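Local coordinates for variant surface glycoprotein MITAT 1.1 (Trypanosoma brucei brucei, PDB 5LY9) that forms, as the N-terminal domain of a GPI-anchored glycoprotein, part of the dense surface coat by whose antigenic variation the trypanosome evades the host immune response, at residues Ala211-Ala215 and Gly216-Ile220; Ser351-Glu354 and Met355-Ala358. All coordinates share one frame; numbering follows the deposited sequence.

Contact 1. Residues Ala211-Ala215 and Gly216-Ile220; sequences AKVLA and GYMTI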
loop_
_atom_site.group_PDB
_atom_site.type_symbol
_atom_site.label_atom_id
_atom_site.label_comp_id
_atom_site.label_asym_id
_atom_site.label_seq_id
_atom_site.Cartn_x
_atom_site.Cartn_y
_atom_site.Cartn_z
ATOM N N ALA A 211 -33.534 2.237 7.597
ATOM C CA ALA A 211 -32.177 2.821 7.507
ATOM C C ALA A 211 -31.159 1.705 7.532
ATOM O O ALA A 211 -31.331 0.742 8.266
ATOM C CB ALA A 211 -31.903 3.796 8.644
ATOM N N LYS A 212 -30.125 1.809 6.669
ATOM C CA LYS A 212 -29.028 0.877 6.626
ATOM C C LYS A 212 -27.848 1.524 7.292
ATOM O O LYS A 212 -27.374 2.613 6.862
ATOM C CB LYS A 212 -28.687 0.534 5.171
ATOM C CG LYS A 212 -29.860 0.120 4.328
ATOM C CD LYS A 212 -30.549 -1.102 4.913
ATOM C CE LYS A 212 -30.163 -2.368 4.167
ATOM N NZ LYS A 212 -28.739 -2.295 3.647
ATOM N N VAL A 213 -27.322 0.868 8.321
ATOM C CA VAL A 213 -26.190 1.393 9.103
ATOM C C VAL A 213 -25.123 0.298 9.195
ATOM O O VAL A 213 -25.296 -0.799 8.663
ATOM C CB VAL A 213 -26.629 1.930 10.462
ATOM C CG1 VAL A 213 -27.631 3.069 10.281
ATOM C CG2 VAL A 213 -27.190 0.825 11.358
ATOM N N LEU A 214 -24.011 0.597 9.853
ATOM C CA LEU A 214 -22.870 -0.321 9.917
ATOM C C LEU A 214 -22.492 -0.736 8.490
ATOM O O LEU A 214 -22.328 -1.961 8.189
ATOM C CB LEU A 214 -23.134 -1.510 10.841
ATOM C CG LEU A 214 -22.936 -1.203 12.340
ATOM C CD1 LEU A 214 -23.700 -2.144 13.222
ATOM C CD2 LEU A 214 -21.466 -1.177 12.748
ATOM N N ALA A 215 -22.434 0.254 7.587
ATOM C CA ALA A 215 -22.097 0.014 6.160
ATOM C C ALA A 215 -22.917 -1.101 5.506
ATOM O O ALA A 215 -22.454 -1.864 4.670
ATOM C CB ALA A 215 -20.599 -0.240 6.047
ATOM N N GLY A 216 -24.195 -1.142 5.852
ATOM C CA GLY A 216 -25.133 -2.076 5.245
ATOM C C GLY A 216 -25.414 -3.347 6.034
ATOM O O GLY A 216 -26.265 -4.133 5.654
ATOM N N TYR A 217 -24.693 -3.613 7.099
ATOM C CA TYR A 217 -24.900 -4.822 7.856
ATOM C C TYR A 217 -26.215 -4.804 8.609
ATOM O O TYR A 217 -26.935 -5.843 8.681
ATOM C CB TYR A 217 -23.733 -4.996 8.860
ATOM C CG TYR A 217 -23.850 -6.061 9.872
ATOM C CD1 TYR A 217 -24.225 -7.357 9.529
ATOM C CD2 TYR A 217 -23.517 -5.816 11.172
ATOM C CE1 TYR A 217 -24.315 -8.344 10.500
ATOM C CE2 TYR A 217 -23.606 -6.787 12.143
ATOM C CZ TYR A 217 -23.933 -8.076 11.823
ATOM O OH TYR A 217 -24.047 -9.067 12.797
ATOM N N MET A 218 -26.545 -3.640 9.174
ATOM C CA MET A 218 -27.675 -3.504 10.091
ATOM C C MET A 218 -28.775 -2.686 9.448
ATOM O O MET A 218 -28.506 -1.655 8.861
ATOM C CB MET A 218 -27.288 -2.870 11.439
ATOM C CG MET A 218 -28.496 -2.607 12.351
ATOM S SD MET A 218 -27.994 -1.773 13.900
ATOM C CE MET A 218 -27.619 -3.190 14.688
ATOM N N THR A 219 -30.003 -3.168 9.559
ATOM C CA THR A 219 -31.188 -2.407 9.119
ATOM C C THR A 219 -31.946 -1.944 10.368
ATOM O O THR A 219 -32.275 -2.778 11.183
ATOM C CB THR A 219 -32.127 -3.285 8.245
ATOM O OG1 THR A 219 -31.407 -3.808 7.151
ATOM C CG2 THR A 219 -33.381 -2.427 7.703
ATOM N N ILE A 220 -32.218 -0.632 10.491
ATOM C CA ILE A 220 -33.039 -0.058 11.505
ATOM C C ILE A 220 -34.469 0.060 10.895
ATOM O O ILE A 220 -34.655 0.656 9.849
ATOM C CB ILE A 220 -32.526 1.297 11.888
ATOM C CG1 ILE A 220 -31.144 1.118 12.529
ATOM C CG2 ILE A 220 -33.514 1.993 12.835
ATOM C CD1 ILE A 220 -30.413 2.391 13.004
#
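Ala211 and Val213 face Ile220 and Met218 across a tight antiparallel beta hairpin, strand 211-213 turning back into strand 218-220. Four backbone hydrogen bonds close the ladder. Ala211 and Ile220 bond both ways, the N of Ile220 lying 2.8 Å from the O of Ala211; Val213 N reaches Met218 O over the same 2.8 Å, nearly straight at 174°. The return bond, Met218 N to Val213 O at 3.1 Å, comes from above the carbonyl plane; Tyr217 and Met218 both face Val213, a classic beta bulge. At the turn, Leu214 and Ala215 adopt left-handed backbone angles, and Tyr217 N bonds to Leu214 O, which also accepts from Trp246. The turn also serves the dimer: Glu107 of the second subunit accepts hydrogen bonds from the N atoms of Leu214 and Ala215.

Lys212 and Thr219 occupy one face of the hairpin. Apolar contacts gather on the other, that of Ala211, Val213, Met218 and Ile220. Phe108 of the same chain, on helix 62-114, packs against Val213 and Leu214. Val213 and Met218 run alongside each other, CG2 of Val213 3.7 Å from CB of Met218, while Ile220 meets the valine at about a right angle. With CG1 anti to the carbonyl carbon (chi1 -60°), Val213 turns both methyls to the end of the isoleucine: Ile220 CD1 stands 3.9 Å from Val213 CG2 and 4.0 Å from Val213 CG1.

Contact 2. Residues Ser351-Glu354 and Met355-Ala358; sequences SNYE and MIAA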
loop_
_atom_site.group_PDB
_atom_site.type_symbol
_atom_site.label_atom_id
_atom_site.label_comp_id
_atom_site.label_asym_id
_atom_site.label_seq_id
_atom_site.Cartn_x
_atom_site.Cartn_y
_atom_site.Cartn_z
ATOM N N SER A 351 30.571 -4.328 -10.443
ATOM C CA SER A 351 31.127 -3.197 -11.199
ATOM C C SER A 351 32.652 -3.274 -11.333
ATOM O O SER A 351 33.199 -3.048 -12.398
ATOM C CB SER A 351 30.706 -1.907 -10.548
ATOM O OG SER A 351 29.281 -1.792 -10.469
ATOM N N ASN A 352 33.309 -3.574 -10.220
ATOM C CA ASN A 352 34.760 -3.650 -10.165
ATOM C C ASN A 352 35.222 -4.813 -11.068
ATOM O O ASN A 352 36.168 -4.657 -11.846
ATOM C CB ASN A 352 35.199 -3.851 -8.724
ATOM C CG ASN A 352 36.633 -3.477 -8.495
ATOM O OD1 ASN A 352 37.056 -3.220 -7.376
ATOM N ND2 ASN A 352 37.412 -3.511 -9.554
ATOM N N TYR A 353 34.562 -5.962 -10.981
ATOM C CA TYR A 353 35.027 -7.107 -11.833
ATOM C C TYR A 353 34.722 -6.927 -13.285
ATOM O O TYR A 353 35.488 -7.475 -14.043
ATOM C CB TYR A 353 34.518 -8.490 -11.384
ATOM C CG TYR A 353 35.313 -9.066 -10.265
ATOM C CD1 TYR A 353 36.622 -9.507 -10.459
ATOM C CD2 TYR A 353 34.781 -9.175 -8.997
ATOM C CE1 TYR A 353 37.347 -10.026 -9.408
ATOM C CE2 TYR A 353 35.513 -9.640 -7.936
ATOM C CZ TYR A 353 36.789 -10.114 -8.152
ATOM O OH TYR A 353 37.486 -10.649 -7.103
ATOM N N GLU A 354 33.653 -6.242 -13.685
ATOM C CA GLU A 354 33.437 -5.931 -15.119
ATOM C C GLU A 354 34.635 -5.027 -15.678
ATOM O O GLU A 354 35.035 -5.119 -16.885
ATOM C CB GLU A 354 32.095 -5.278 -15.409
ATOM C CG GLU A 354 30.795 -6.122 -15.249
ATOM C CD GLU A 354 29.433 -5.340 -15.525
ATOM O OE1 GLU A 354 29.414 -4.078 -15.725
ATOM O OE2 GLU A 354 28.325 -6.009 -15.489
ATOM N N MET A 355 35.167 -4.140 -14.855
ATOM C CA MET A 355 36.270 -3.302 -15.260
ATOM C C MET A 355 37.491 -4.180 -15.417
ATOM O O MET A 355 38.188 -4.117 -16.436
ATOM C CB MET A 355 36.589 -2.195 -14.233
ATOM C CG MET A 355 37.611 -1.195 -14.760
ATOM S SD MET A 355 37.822 0.173 -13.607
ATOM C CE MET A 355 38.450 -0.641 -12.213
ATOM N N ILE A 356 37.733 -5.014 -14.432
ATOM C CA ILE A 356 38.868 -5.926 -14.427
ATOM C C ILE A 356 38.822 -6.852 -15.617
ATOM O O ILE A 356 39.883 -7.101 -16.261
ATOM C CB ILE A 356 38.943 -6.729 -13.126
ATOM C CG1 ILE A 356 39.403 -5.834 -11.983
ATOM C CG2 ILE A 356 39.890 -7.938 -13.299
ATOM C CD1 ILE A 356 39.200 -6.414 -10.599
ATOM N N ALA A 357 37.632 -7.304 -15.959
ATOM C CA ALA A 357 37.455 -8.215 -17.102
ATOM C C ALA A 357 37.779 -7.514 -18.423
ATOM O O ALA A 357 38.345 -8.151 -19.370
ATOM C CB ALA A 357 36.008 -8.714 -17.163
ATOM N N ALA A 358 37.369 -6.240 -18.526
ATOM C CA ALA A 358 37.718 -5.452 -19.718
ATOM C C ALA A 358 39.220 -5.250 -19.781
ATOM O O ALA A 358 39.793 -5.393 -20.868
ATOM C CB ALA A 358 36.980 -4.105 -19.781
#
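Ile356 lays the end of its side chain against Asn352 one turn earlier in helix 343-367. With CG1 anti to the carbonyl carbon (chi1 -73°), CD1 of Ile356 is carried back to 3.6 Å from ND2 of Asn352, and CG1 of Ile356 lies 3.4 Å from Asn352 O. CD1 of Ile356 also approaches CD1 of Tyr353 at 4.0 Å, obliquely to the ring. Asn352 OD1 accepts a hydrogen bond from Ala329 N, which holds the amide while ND2 faces the apolar ends of Ile356 and Met355. Ile328 of the same chain packs on Ile356, Asn352 and Tyr353.

Met355 lies on another flank of the helix. CB of Met355 packs 3.5 Å from Asn352 O, and a bend at the sulfur swings CE of Met355 back to 4.0 Å from ND2 of Asn352.

Glu354 touches the following turn chiefly through its backbone: Glu354 O accepts the N of Ala358 at 3.1 Å. Ile356 N to Asn352 O, at 3.0 Å and in the carbonyl plane, continues the helical ladder. OE1 of Glu354 forms a salt bridge with Arg69 of the second subunit; the same arginine also bonds to Ser351 OG, which is hydrogen-bonded to Gly347 O as well.

These two turns of helix divide their chemistry: Ile356 and Tyr353 pack within the chain, whereas Glu354 and Ser351 hold one arginine across the dimer interface, probably keeping the buried carboxylate ionised.

How the contacts relate
Contact 1 and contact 2 lie on opposite sides of the chain's centre, about 67 Å apart between their centres, and have no secondary-structure element in common. Both are mostly buried, although contact 1 has an exposed lysine and a partly exposed turn, whereas contact 2 has no exposed residue, Ile356 and Ala357 being partly exposed. In 211-220 the bonds run between the outermost strand of a small sheet, as counted within the chain, and its neighbour; in 351-358 they run along a single helix. Each touches the second subunit, but differently: the hairpin offers turn N-H groups to a glutamate, while the helix offers a glutamate and a serine side chain to an arginine.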